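Local coordinates for uncharacterized protein (Thermus thermophilus HB8, PDB 6SCE) that acts as a DNA nuclease of type III CRISPR defence that is switched on by cyclic oligoadenylate, probably sensed through its CARF part, at residues D203-S213 against W250-V259; A568-R576 against S600-L608. All blocks are in the same frame, centred on the assembly; numbering follows the deposited sequence.

Contact 1. Residues D203-S213 against W250-V259; sequences DMSRKALSAFS and WRAWAREYGV
R206 lays its chain between two aromatic residues of the facing helix. Its CB sits over the centre of the W253 six-membered ring, 3.9 Å from the centroid. CG, anti to the backbone N (chi1 -174°), carries the chain on toward Y257 and E256. The guanidinium stands nearly perpendicular to the Y257 ring, and R206 NH2 donates close to its own plane to Y257 OH at 2.6 Å. The same NH2 makes a salt bridge to E256 OE2, approaching from above the carboxylate plane; that oxygen also bonds T540.

S210 CB makes a further CH-pi contact, 3.4 Å from the Y257 ring centroid. M204 adds two kinds over the W250 face, its CG a CH-pi contact and its SE a Met-aromatic one. W250 NE1 donates in its ring plane to D203 OD1 at 3.0 Å. At the other end S213 OG bonds Y257 O (2.6 Å), where G258 closes the helix in a Schellman motif.

The helical segments point the same general way, their axes coming within 9.3 Å and crossing at -28°, and Y257 fits as a knob among R206, L209, S210 and S213. Strands 187-192 and 225-229 lie against M204 and L209, while helix 561-579 touches S210 and E256.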
ATOM      1  N   ASP A 203     -10.712   7.051  25.901  1.00 39.29           N
ATOM      2  CA  ASP A 203     -10.814   5.995  24.909  1.00 42.23           C
ATOM      3  C   ASP A 203     -10.092   6.446  23.624  1.00 43.42           C
ATOM      4  O   ASP A 203      -9.915   7.631  23.407  1.00 46.51           O
ATOM      5  CB  ASP A 203     -12.290   5.695  24.622  1.00 41.05           C
ATOM      6  CG  ASP A 203     -12.492   4.449  23.776  1.00 42.04           C
ATOM      7  OD1 ASP A 203     -11.569   3.615  23.660  1.00 42.67           O
ATOM      8  OD2 ASP A 203     -13.594   4.287  23.216  1.00 47.91           O
HETATM    9  N   MSE A 204      -9.669   5.497  22.802  1.00 42.11           N
HETATM   10  CA  MSE A 204      -9.013   5.789  21.501  1.00 42.58           C
HETATM   11  C   MSE A 204     -10.033   5.518  20.435  1.00 47.25           C
HETATM   12  O   MSE A 204     -10.719   4.494  20.495  1.00 50.72           O
HETATM   13  CB  MSE A 204      -7.861   4.843  21.263  1.00 38.62           C
HETATM   14  CG  MSE A 204      -6.932   4.780  22.455  1.00 34.89           C
HETATM   15 SE   MSE A 204      -5.297   3.740  22.127  1.00 36.50          SE
HETATM   16  CE  MSE A 204      -4.168   5.259  21.552  1.00 33.38           C
ATOM     17  N   SER A 205     -10.175   6.405  19.453  1.00 44.90           N
ATOM     18  CA  SER A 205     -11.191   6.180  18.423  1.00 42.37           C
ATOM     19  C   SER A 205     -10.641   5.624  17.137  1.00 46.68           C
ATOM     20  O   SER A 205      -9.461   5.801  16.805  1.00 38.37           O
ATOM     21  CB  SER A 205     -11.978   7.446  18.144  1.00 46.44           C
ATOM     22  OG  SER A 205     -11.191   8.427  17.520  1.00 42.32           O
ATOM     23  N   ARG A 206     -11.523   4.945  16.408  1.00 45.42           N
ATOM     24  CA  ARG A 206     -11.222   4.493  15.073  1.00 47.10           C
ATOM     25  C   ARG A 206     -10.836   5.696  14.207  1.00 41.30           C
ATOM     26  O   ARG A 206      -9.871   5.614  13.455  1.00 40.95           O
ATOM     27  CB  ARG A 206     -12.427   3.750  14.483  1.00 51.03           C
ATOM     28  CG  ARG A 206     -12.167   3.107  13.141  1.00 54.68           C
ATOM     29  CD  ARG A 206     -13.460   2.742  12.414  1.00 59.40           C
ATOM     30  NE  ARG A 206     -13.883   1.351  12.611  1.00 61.93           N
ATOM     31  CZ  ARG A 206     -13.266   0.275  12.112  1.00 63.75           C
ATOM     32  NH1 ARG A 206     -13.759  -0.933  12.342  1.00 59.53           N
ATOM     33  NH2 ARG A 206     -12.151   0.385  11.394  1.00 68.83           N
ATOM     34  N   LYS A 207     -11.561   6.813  14.348  1.00 37.79           N
ATOM     35  CA  LYS A 207     -11.276   8.028  13.584  1.00 38.37           C
ATOM     36  C   LYS A 207      -9.857   8.549  13.872  1.00 35.72           C
ATOM     37  O   LYS A 207      -9.127   8.868  12.943  1.00 36.06           O
ATOM     38  CB  LYS A 207     -12.279   9.147  13.888  1.00 44.31           C
ATOM     39  CG  LYS A 207     -13.716   8.860  13.471  1.00 46.72           C
ATOM     40  N   ALA A 208      -9.472   8.629  15.146  1.00 31.69           N
ATOM     41  CA  ALA A 208      -8.170   9.196  15.492  1.00 32.80           C
ATOM     42  C   ALA A 208      -7.028   8.260  15.060  1.00 29.91           C
ATOM     43  O   ALA A 208      -5.991   8.735  14.593  1.00 30.76           O
ATOM     44  CB  ALA A 208      -8.062   9.509  16.983  1.00 34.86           C
ATOM     45  N   LEU A 209      -7.214   6.953  15.218  1.00 29.10           N
ATOM     46  CA  LEU A 209      -6.210   5.980  14.790  1.00 31.92           C
ATOM     47  C   LEU A 209      -5.999   5.998  13.278  1.00 32.32           C
ATOM     48  O   LEU A 209      -4.859   6.021  12.810  1.00 31.56           O
ATOM     49  CB  LEU A 209      -6.560   4.589  15.247  1.00 34.32           C
ATOM     50  CG  LEU A 209      -6.427   4.380  16.748  1.00 37.39           C
ATOM     51  CD1 LEU A 209      -7.006   3.024  17.101  1.00 39.08           C
ATOM     52  CD2 LEU A 209      -4.992   4.511  17.237  1.00 36.49           C
ATOM     53  N   SER A 210      -7.084   6.076  12.506  1.00 33.42           N
ATOM     54  CA  SER A 210      -6.953   6.079  11.060  1.00 34.67           C
ATOM     55  C   SER A 210      -6.314   7.352  10.581  1.00 35.45           C
ATOM     56  O   SER A 210      -5.413   7.333   9.710  1.00 36.29           O
ATOM     57  CB  SER A 210      -8.319   5.840  10.370  1.00 38.38           C
ATOM     58  OG  SER A 210      -9.224   6.891  10.566  1.00 43.26           O
ATOM     59  N   ALA A 211      -6.731   8.478  11.151  1.00 33.03           N
ATOM     60  CA  ALA A 211      -6.163   9.751  10.755  1.00 32.30           C
ATOM     61  C   ALA A 211      -4.658   9.838  11.085  1.00 33.26           C
ATOM     62  O   ALA A 211      -3.897  10.463  10.349  1.00 32.77           O
ATOM     63  CB  ALA A 211      -6.926  10.898  11.387  1.00 33.19           C
ATOM     64  N   PHE A 212      -4.249   9.212  12.188  1.00 33.54           N
ATOM     65  CA  PHE A 212      -2.861   9.240  12.627  1.00 31.27           C
ATOM     66  C   PHE A 212      -1.962   8.489  11.642  1.00 31.89           C
ATOM     67  O   PHE A 212      -0.854   8.903  11.375  1.00 30.89           O
ATOM     68  CB  PHE A 212      -2.731   8.614  14.022  1.00 30.97           C
ATOM     69  CG  PHE A 212      -1.429   8.889  14.682  1.00 29.48           C
ATOM     70  CD1 PHE A 212      -1.161  10.143  15.196  1.00 29.90           C
ATOM     71  CD2 PHE A 212      -0.445   7.910  14.736  1.00 29.52           C
ATOM     72  CE1 PHE A 212       0.036  10.414  15.817  1.00 28.56           C
ATOM     73  CE2 PHE A 212       0.767   8.183  15.334  1.00 27.44           C
ATOM     74  CZ  PHE A 212       1.014   9.436  15.871  1.00 28.56           C
ATOM     75  N   SER A 213      -2.452   7.375  11.134  1.00 31.78           N
ATOM     76  CA  SER A 213      -1.746   6.626  10.137  1.00 35.83           C
ATOM     77  C   SER A 213      -1.567   7.425   8.832  1.00 35.02           C
ATOM     78  O   SER A 213      -0.471   7.519   8.289  1.00 33.93           O
ATOM     79  CB  SER A 213      -2.454   5.325   9.867  1.00 38.92           C
ATOM     80  OG  SER A 213      -1.967   4.821   8.649  1.00 45.52           O
ATOM     81  N   TRP A 250      -9.119  -1.691  19.743  1.00 34.24           N
ATOM     82  CA  TRP A 250      -7.879  -0.929  19.417  1.00 34.83           C
ATOM     83  C   TRP A 250      -6.890  -1.720  18.576  1.00 35.32           C
ATOM     84  O   TRP A 250      -6.306  -1.209  17.593  1.00 32.42           O
ATOM     85  CB  TRP A 250      -7.156  -0.478  20.681  1.00 33.88           C
ATOM     86  CG  TRP A 250      -7.941   0.440  21.559  1.00 31.97           C
ATOM     87  CD1 TRP A 250      -9.113   1.062  21.276  1.00 33.02           C
ATOM     88  CD2 TRP A 250      -7.567   0.855  22.864  1.00 29.75           C
ATOM     89  NE1 TRP A 250      -9.513   1.827  22.345  1.00 33.38           N
ATOM     90  CE2 TRP A 250      -8.564   1.726  23.327  1.00 31.51           C
ATOM     91  CE3 TRP A 250      -6.473   0.571  23.690  1.00 31.87           C
ATOM     92  CZ2 TRP A 250      -8.520   2.303  24.597  1.00 32.96           C
ATOM     93  CZ3 TRP A 250      -6.428   1.153  24.952  1.00 31.67           C
ATOM     94  CH2 TRP A 250      -7.427   2.021  25.377  1.00 30.52           C
ATOM     95  N   ARG A 251      -6.694  -2.981  18.940  1.00 34.11           N
ATOM     96  CA  ARG A 251      -5.792  -3.829  18.199  1.00 37.24           C
ATOM     97  C   ARG A 251      -6.300  -4.032  16.757  1.00 35.82           C
ATOM     98  O   ARG A 251      -5.516  -3.981  15.807  1.00 37.58           O
ATOM     99  CB  ARG A 251      -5.647  -5.194  18.873  1.00 42.59           C
ATOM    100  CG  ARG A 251      -4.902  -5.181  20.202  1.00 50.80           C
ATOM    101  CD  ARG A 251      -3.403  -5.027  20.042  1.00 60.23           C
ATOM    102  NE  ARG A 251      -2.752  -6.219  19.493  1.00 69.31           N
ATOM    103  CZ  ARG A 251      -1.477  -6.272  19.100  1.00 75.64           C
ATOM    104  NH1 ARG A 251      -0.685  -5.204  19.189  1.00 77.41           N
ATOM    105  NH2 ARG A 251      -0.985  -7.408  18.614  1.00 78.78           N
ATOM    106  N   ALA A 252      -7.593  -4.264  16.617  1.00 36.06           N
ATOM    107  CA  ALA A 252      -8.196  -4.500  15.294  1.00 38.92           C
ATOM    108  C   ALA A 252      -8.084  -3.230  14.430  1.00 37.65           C
ATOM    109  O   ALA A 252      -7.659  -3.283  13.289  1.00 38.06           O
ATOM    110  CB  ALA A 252      -9.638  -4.915  15.452  1.00 39.40           C
ATOM    111  N   TRP A 253      -8.437  -2.090  15.008  1.00 35.18           N
ATOM    112  CA  TRP A 253      -8.298  -0.815  14.326  1.00 34.94           C
ATOM    113  C   TRP A 253      -6.856  -0.516  13.913  1.00 37.48           C
ATOM    114  O   TRP A 253      -6.611  -0.093  12.779  1.00 35.90           O
ATOM    115  CB  TRP A 253      -8.867   0.292  15.180  1.00 35.62           C
ATOM    116  CG  TRP A 253     -10.319   0.135  15.466  1.00 38.67           C
ATOM    117  CD1 TRP A 253     -11.211  -0.619  14.766  1.00 42.02           C
ATOM    118  CD2 TRP A 253     -11.059   0.746  16.529  1.00 38.76           C
ATOM    119  NE1 TRP A 253     -12.457  -0.507  15.321  1.00 45.34           N
ATOM    120  CE2 TRP A 253     -12.394   0.324  16.406  1.00 40.94           C
ATOM    121  CE3 TRP A 253     -10.720   1.597  17.576  1.00 41.48           C
ATOM    122  CZ2 TRP A 253     -13.395   0.718  17.298  1.00 43.67           C
ATOM    123  CZ3 TRP A 253     -11.727   2.002  18.471  1.00 42.02           C
ATOM    124  CH2 TRP A 253     -13.041   1.574  18.312  1.00 42.49           C
ATOM    125  N   ALA A 254      -5.899  -0.754  14.808  1.00 34.49           N
ATOM    126  CA  ALA A 254      -4.493  -0.509  14.522  1.00 35.36           C
ATOM    127  C   ALA A 254      -3.976  -1.377  13.381  1.00 40.65           C
ATOM    128  O   ALA A 254      -3.227  -0.896  12.523  1.00 36.73           O
ATOM    129  CB  ALA A 254      -3.640  -0.728  15.757  1.00 36.06           C
ATOM    130  N   ARG A 255      -4.348  -2.655  13.383  1.00 38.54           N
ATOM    131  CA  ARG A 255      -3.971  -3.521  12.288  1.00 42.66           C
ATOM    132  C   ARG A 255      -4.581  -3.011  10.967  1.00 38.87           C
ATOM    133  O   ARG A 255      -3.883  -2.947   9.965  1.00 42.77           O
ATOM    134  CB  ARG A 255      -4.392  -4.963  12.549  1.00 47.02           C
ATOM    135  CG  ARG A 255      -3.902  -5.920  11.466  1.00 57.60           C
ATOM    136  CD  ARG A 255      -4.284  -7.362  11.752  1.00 63.05           C
ATOM    137  NE  ARG A 255      -3.232  -8.081  12.468  1.00 71.24           N
ATOM    138  CZ  ARG A 255      -3.240  -9.394  12.692  1.00 77.64           C
ATOM    139  NH1 ARG A 255      -4.246 -10.153  12.258  1.00 77.72           N
ATOM    140  NH2 ARG A 255      -2.237  -9.956  13.356  1.00 81.97           N
ATOM    141  N   GLU A 256      -5.851  -2.628  11.005  1.00 37.96           N
ATOM    142  CA  GLU A 256      -6.566  -2.177   9.821  1.00 41.98           C
ATOM    143  C   GLU A 256      -5.959  -0.932   9.181  1.00 46.68           C
ATOM    144  O   GLU A 256      -5.873  -0.849   7.957  1.00 44.52           O
ATOM    145  CB  GLU A 256      -8.022  -1.946  10.150  1.00 44.34           C
ATOM    146  CG  GLU A 256      -8.842  -1.451   8.963  1.00 48.35           C
ATOM    147  CD  GLU A 256     -10.253  -1.932   9.011  1.00 50.19           C
ATOM    148  OE1 GLU A 256     -10.438  -3.170   8.900  1.00 50.50           O
ATOM    149  OE2 GLU A 256     -11.165  -1.075   9.155  1.00 53.01           O
ATOM    150  N   TYR A 257      -5.512   0.024   9.985  1.00 42.81           N
ATOM    151  CA  TYR A 257      -4.952   1.257   9.425  1.00 43.89           C
ATOM    152  C   TYR A 257      -3.439   1.335   9.410  1.00 40.64           C
ATOM    153  O   TYR A 257      -2.866   2.396   9.107  1.00 44.41           O
ATOM    154  CB  TYR A 257      -5.551   2.446  10.145  1.00 44.66           C
ATOM    155  CG  TYR A 257      -7.051   2.447  10.136  1.00 47.05           C
ATOM    156  CD1 TYR A 257      -7.773   2.451   8.945  1.00 49.74           C
ATOM    157  CD2 TYR A 257      -7.757   2.472  11.330  1.00 50.84           C
ATOM    158  CE1 TYR A 257      -9.162   2.454   8.950  1.00 50.28           C
ATOM    159  CE2 TYR A 257      -9.131   2.493  11.352  1.00 51.47           C
ATOM    160  CZ  TYR A 257      -9.837   2.482  10.169  1.00 55.10           C
ATOM    161  OH  TYR A 257     -11.220   2.503  10.252  1.00 52.68           O
ATOM    162  N   GLY A 258      -2.764   0.228   9.732  1.00 37.80           N
ATOM    163  CA  GLY A 258      -1.309   0.193   9.685  1.00 37.33           C
ATOM    164  C   GLY A 258      -0.578   0.903  10.833  1.00 38.76           C
ATOM    165  O   GLY A 258       0.544   1.372  10.680  1.00 36.74           O
ATOM    166  N   VAL A 259      -1.190   0.936  12.010  1.00 35.23           N
ATOM    167  CA  VAL A 259      -0.560   1.523  13.189  1.00 33.29           C
ATOM    168  C   VAL A 259       0.188   0.474  13.979  1.00 33.00           C
ATOM    169  O   VAL A 259      -0.285  -0.667  14.130  1.00 36.69           O
ATOM    170  CB  VAL A 259      -1.652   2.173  14.062  1.00 33.89           C
ATOM    171  CG1 VAL A 259      -1.163   2.437  15.476  1.00 35.52           C
ATOM    172  CG2 VAL A 259      -2.117   3.436  13.371  1.00 34.37           C
TER

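Contact 2. Residues A568-R576 against S600-L608; sequences APIMAELVR and SPNLVYMAL
L603 reaches from the start of strand 603-607 into the helical segment 568-576, and its two methyl branches divide the work. L603 CD1 lies 3.9 Å from A568 CB and also approaches A572 CB, whereas L603 CD2 meets M571 CG at 3.9 Å and comes near V575 CG2. The leucine CG stands anti to its carbonyl carbon (chi1 -51°), which sends both methyls toward the helix. The M571 chain crosses L603 obliquely, and F554 and M587 of neighbouring strands continue this apolar layer.

At one side of the leucine, Y605 brings its hydroxyl rather than its ring face to the helix: Y605 OH is 3.3 Å from A568 CB. The same Y605 OH donates to S600 OG at 3.2 Å, tying the strand back to the beginning of the type I turn S600-L603.

The polar edge is made by N602 in that turn. N602 ND2 gives A572 O a bond of 2.9 Å, nearly straight at 165°, lying in the amide plane and using a lone pair in the carbonyl plane. A572 O also accepts the helical N-H of R576, so two donors hold it. The amide lies against apolar groups as well, with V575 CG1 3.4 Å from N602 ND2 and A572 CB 3.5 Å from N602 OD1. A leucine in place of N602 would probably leave A572 O without its second donor and the turn less firmly fixed to the helix. Farther out, R576 grips a single oxygen of E573 side-on through NE and NH2.

The axes approach to 10.2 Å at 132°. Strands 551-558, 584-592 and 603-607 run parallel, helix 561-579 linking the first two in a right-handed beta-alpha-beta crossover. With M571 touching E556 and nucleic acid about 6 Å from the nearest atom, this is consistent with a restriction-endonuclease-like (PD-(D/E)XK) nuclease core.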
ATOM      1  N   ALA A 568     -15.951  10.552   4.742  1.00 45.56           N
ATOM      2  CA  ALA A 568     -14.799  10.657   3.847  1.00 47.68           C
ATOM      3  C   ALA A 568     -13.423  10.424   4.507  1.00 49.72           C
ATOM      4  O   ALA A 568     -12.595   9.727   3.943  1.00 43.13           O
ATOM      5  CB  ALA A 568     -14.817  11.989   3.112  1.00 47.12           C
ATOM      6  N   PRO A 569     -13.177  11.015   5.691  1.00 51.35           N
ATOM      7  CA  PRO A 569     -11.866  10.826   6.315  1.00 48.87           C
ATOM      8  C   PRO A 569     -11.548   9.350   6.604  1.00 48.97           C
ATOM      9  O   PRO A 569     -10.452   8.892   6.299  1.00 45.21           O
ATOM     10  CB  PRO A 569     -11.981  11.610   7.629  1.00 53.75           C
ATOM     11  CG  PRO A 569     -13.076  12.612   7.382  1.00 55.07           C
ATOM     12  CD  PRO A 569     -14.046  11.913   6.480  1.00 52.11           C
ATOM     13  N   ILE A 570     -12.503   8.627   7.177  1.00 41.91           N
ATOM     14  CA  ILE A 570     -12.305   7.212   7.473  1.00 49.22           C
ATOM     15  C   ILE A 570     -12.310   6.390   6.185  1.00 45.96           C
ATOM     16  O   ILE A 570     -11.500   5.502   6.023  1.00 40.68           O
ATOM     17  CB  ILE A 570     -13.333   6.687   8.498  1.00 51.20           C
ATOM     18  CG1 ILE A 570     -12.911   7.167   9.892  1.00 55.68           C
ATOM     19  CG2 ILE A 570     -13.440   5.158   8.470  1.00 51.76           C
ATOM     20  CD1 ILE A 570     -13.720   6.566  11.022  1.00 59.60           C
HETATM   21  N   MSE A 571     -13.206   6.711   5.263  1.00 43.49           N
HETATM   22  CA  MSE A 571     -13.254   5.983   4.001  1.00 43.87           C
HETATM   23  C   MSE A 571     -11.934   6.053   3.256  1.00 40.08           C
HETATM   24  O   MSE A 571     -11.504   5.041   2.699  1.00 36.55           O
HETATM   25  CB  MSE A 571     -14.369   6.522   3.128  1.00 45.66           C
HETATM   26  CG  MSE A 571     -14.569   5.659   1.894  1.00 53.23           C
HETATM   27 SE   MSE A 571     -15.657   4.114   2.418  1.00 57.64          SE
HETATM   28  CE  MSE A 571     -16.357   3.799   0.599  1.00 54.20           C
ATOM     29  N   ALA A 572     -11.299   7.227   3.218  1.00 36.52           N
ATOM     30  CA  ALA A 572     -10.045   7.398   2.470  1.00 38.25           C
ATOM     31  C   ALA A 572      -8.946   6.481   3.010  1.00 39.40           C
ATOM     32  O   ALA A 572      -8.144   5.924   2.235  1.00 35.39           O
ATOM     33  CB  ALA A 572      -9.585   8.856   2.496  1.00 40.47           C
ATOM     34  N   GLU A 573      -8.936   6.296   4.333  1.00 40.82           N
ATOM     35  CA  GLU A 573      -7.920   5.452   4.971  1.00 42.13           C
ATOM     36  C   GLU A 573      -8.257   3.979   4.813  1.00 39.52           C
ATOM     37  O   GLU A 573      -7.353   3.155   4.656  1.00 36.84           O
ATOM     38  CB  GLU A 573      -7.774   5.799   6.460  1.00 42.86           C
ATOM     39  CG  GLU A 573      -7.417   7.255   6.738  1.00 44.91           C
ATOM     40  CD  GLU A 573      -6.086   7.680   6.152  1.00 48.50           C
ATOM     41  OE1 GLU A 573      -5.225   6.817   5.893  1.00 50.24           O
ATOM     42  OE2 GLU A 573      -5.900   8.894   5.942  1.00 59.94           O
ATOM     43  N   LEU A 574      -9.545   3.640   4.886  1.00 34.74           N
ATOM     44  CA  LEU A 574      -9.972   2.258   4.653  1.00 38.00           C
ATOM     45  C   LEU A 574      -9.611   1.853   3.230  1.00 35.46           C
ATOM     46  O   LEU A 574      -9.099   0.764   2.993  1.00 33.90           O
ATOM     47  CB  LEU A 574     -11.490   2.095   4.865  1.00 38.20           C
ATOM     48  CG  LEU A 574     -12.087   0.765   4.410  1.00 41.71           C
ATOM     49  CD1 LEU A 574     -11.620  -0.345   5.352  1.00 42.12           C
ATOM     50  CD2 LEU A 574     -13.607   0.836   4.304  1.00 43.74           C
ATOM     51  N   VAL A 575      -9.907   2.737   2.282  1.00 34.57           N
ATOM     52  CA  VAL A 575      -9.625   2.465   0.874  1.00 35.95           C
ATOM     53  C   VAL A 575      -8.118   2.228   0.694  1.00 34.94           C
ATOM     54  O   VAL A 575      -7.715   1.225   0.099  1.00 33.73           O
ATOM     55  CB  VAL A 575     -10.140   3.611  -0.018  1.00 35.90           C
ATOM     56  CG1 VAL A 575      -9.586   3.510  -1.449  1.00 34.38           C
ATOM     57  CG2 VAL A 575     -11.675   3.596  -0.040  1.00 36.10           C
ATOM     58  N   ARG A 576      -7.309   3.134   1.246  1.00 34.81           N
ATOM     59  CA  ARG A 576      -5.862   3.049   1.128  1.00 38.05           C
ATOM     60  C   ARG A 576      -5.310   1.778   1.749  1.00 35.46           C
ATOM     61  O   ARG A 576      -4.545   1.044   1.117  1.00 32.80           O
ATOM     62  CB  ARG A 576      -5.169   4.273   1.768  1.00 41.01           C
ATOM     63  CG  ARG A 576      -3.634   4.189   1.764  1.00 46.21           C
ATOM     64  CD  ARG A 576      -2.965   5.471   2.266  1.00 52.84           C
ATOM     65  NE  ARG A 576      -3.164   5.692   3.705  1.00 59.41           N
ATOM     66  CZ  ARG A 576      -2.342   5.288   4.686  1.00 64.67           C
ATOM     67  NH1 ARG A 576      -1.215   4.626   4.430  1.00 67.69           N
ATOM     68  NH2 ARG A 576      -2.652   5.549   5.952  1.00 65.35           N
ATOM     69  N   SER A 600     -10.128  14.854  -2.084  1.00 67.75           N
ATOM     70  CA  SER A 600      -9.981  13.445  -1.732  1.00 67.68           C
ATOM     71  C   SER A 600      -9.290  12.749  -2.899  1.00 67.18           C
ATOM     72  O   SER A 600      -9.943  12.388  -3.882  1.00 67.83           O
ATOM     73  CB  SER A 600     -11.348  12.815  -1.447  1.00 69.17           C
ATOM     74  OG  SER A 600     -12.148  13.621  -0.583  1.00 65.96           O
ATOM     75  N   PRO A 601      -7.962  12.572  -2.806  1.00 57.08           N
ATOM     76  CA  PRO A 601      -7.208  11.921  -3.883  1.00 57.73           C
ATOM     77  C   PRO A 601      -7.687  10.512  -4.265  1.00 50.19           C
ATOM     78  O   PRO A 601      -7.509  10.107  -5.412  1.00 51.83           O
ATOM     79  CB  PRO A 601      -5.775  11.844  -3.329  1.00 59.10           C
ATOM     80  CG  PRO A 601      -5.713  12.879  -2.255  1.00 61.75           C
ATOM     81  CD  PRO A 601      -7.098  12.948  -1.675  1.00 59.43           C
ATOM     82  N   ASN A 602      -8.263   9.770  -3.331  1.00 41.55           N
ATOM     83  CA  ASN A 602      -8.718   8.407  -3.646  1.00 42.45           C
ATOM     84  C   ASN A 602     -10.227   8.209  -3.587  1.00 39.36           C
ATOM     85  O   ASN A 602     -10.691   7.085  -3.685  1.00 38.53           O
ATOM     86  CB  ASN A 602      -7.980   7.351  -2.799  1.00 41.24           C
ATOM     87  CG  ASN A 602      -8.393   7.342  -1.345  1.00 41.87           C
ATOM     88  OD1 ASN A 602      -9.095   8.226  -0.876  1.00 43.63           O
ATOM     89  ND2 ASN A 602      -7.921   6.325  -0.602  1.00 42.03           N
ATOM     90  N   LEU A 603     -10.994   9.281  -3.450  1.00 40.17           N
ATOM     91  CA  LEU A 603     -12.466   9.155  -3.476  1.00 40.98           C
ATOM     92  C   LEU A 603     -13.057   9.867  -4.688  1.00 43.60           C
ATOM     93  O   LEU A 603     -12.466  10.820  -5.184  1.00 44.36           O
ATOM     94  CB  LEU A 603     -13.078   9.706  -2.203  1.00 39.66           C
ATOM     95  CG  LEU A 603     -12.491   9.180  -0.894  1.00 41.05           C
ATOM     96  CD1 LEU A 603     -13.138   9.879   0.294  1.00 41.96           C
ATOM     97  CD2 LEU A 603     -12.682   7.673  -0.793  1.00 39.28           C
ATOM     98  N   VAL A 604     -14.193   9.364  -5.166  1.00 41.00           N
ATOM     99  CA  VAL A 604     -14.929   9.936  -6.297  1.00 44.01           C
ATOM    100  C   VAL A 604     -16.357  10.187  -5.786  1.00 45.78           C
ATOM    101  O   VAL A 604     -16.946   9.328  -5.130  1.00 43.12           O
ATOM    102  CB  VAL A 604     -14.947   8.970  -7.508  1.00 45.34           C
ATOM    103  CG1 VAL A 604     -15.835   9.487  -8.638  1.00 46.97           C
ATOM    104  CG2 VAL A 604     -13.537   8.728  -8.022  1.00 44.15           C
ATOM    105  N   TYR A 605     -16.882  11.382  -6.047  1.00 46.70           N
ATOM    106  CA  TYR A 605     -18.176  11.801  -5.519  1.00 48.28           C
ATOM    107  C   TYR A 605     -19.208  11.869  -6.635  1.00 49.99           C
ATOM    108  O   TYR A 605     -18.974  12.516  -7.662  1.00 47.00           O
ATOM    109  CB  TYR A 605     -18.050  13.165  -4.864  1.00 47.99           C
ATOM    110  CG  TYR A 605     -17.282  13.110  -3.575  1.00 48.87           C
ATOM    111  CD1 TYR A 605     -15.897  13.239  -3.559  1.00 48.66           C
ATOM    112  CD2 TYR A 605     -17.934  12.905  -2.379  1.00 48.49           C
ATOM    113  CE1 TYR A 605     -15.196  13.187  -2.367  1.00 49.19           C
ATOM    114  CE2 TYR A 605     -17.246  12.852  -1.188  1.00 52.80           C
ATOM    115  CZ  TYR A 605     -15.876  12.990  -1.185  1.00 48.42           C
ATOM    116  OH  TYR A 605     -15.213  12.930   0.016  1.00 50.33           O
HETATM  117  N   MSE A 606     -20.340  11.199  -6.430  1.00 48.11           N
HETATM  118  CA  MSE A 606     -21.420  11.191  -7.421  1.00 49.78           C
HETATM  119  C   MSE A 606     -22.756  11.385  -6.762  1.00 48.33           C
HETATM  120  O   MSE A 606     -22.903  11.241  -5.536  1.00 48.70           O
HETATM  121  CB  MSE A 606     -21.444   9.863  -8.169  1.00 48.76           C
HETATM  122  CG  MSE A 606     -20.135   9.615  -8.907  1.00 47.97           C
HETATM  123 SE   MSE A 606     -20.322   8.012  -9.992  1.00 50.51          SE
HETATM  124  CE  MSE A 606     -21.116   8.791 -11.640  1.00 54.82           C
ATOM    125  N   ALA A 607     -23.760  11.713  -7.576  1.00 53.22           N
ATOM    126  CA  ALA A 607     -25.100  11.932  -7.053  1.00 56.33           C
ATOM    127  C   ALA A 607     -26.195  11.655  -8.084  1.00 55.57           C
ATOM    128  O   ALA A 607     -26.021  11.895  -9.281  1.00 52.17           O
ATOM    129  CB  ALA A 607     -25.224  13.347  -6.509  1.00 58.54           C
ATOM    130  N   LEU A 608     -27.313  11.126  -7.595  1.00 58.98           N
ATOM    131  CA  LEU A 608     -28.483  10.880  -8.431  1.00 60.42           C
ATOM    132  C   LEU A 608     -29.053  12.221  -8.902  1.00 61.48           C
ATOM    133  O   LEU A 608     -29.330  12.399 -10.094  1.00 62.35           O
ATOM    134  CB  LEU A 608     -29.531  10.040  -7.694  1.00 59.16           C
ATOM    135  CG  LEU A 608     -29.354   8.524  -7.810  1.00 60.71           C
ATOM    136  CD1 LEU A 608     -27.986   8.081  -7.309  1.00 61.18           C
ATOM    137  CD2 LEU A 608     -30.448   7.785  -7.053  1.00 59.15           C
TER

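How the contacts relate
From the N terminus, contact 1 closes first: the chain leaves helix 206-220, passes through strand 225-229 and the short helix 232-236, then enters helix 240-257, which runs in roughly the same direction; 36 residues lie between its segments. Contact 2 opens much later and closes a shorter loop of 23 residues containing strand 584-592. The two are in series, neither nested nor crossed, yet they touch in space although their centres lie about 18 Å apart. S213 OG and R576 NH2 are 2.9 Å apart in a probable hydrogen bond, and K207 CG packs 3.4 Å from I570 CD1. Helix 561-579 thus joins the helical pair beside the sheet that holds strands 187-192 and 225-229 to the sheet containing strand 603-607.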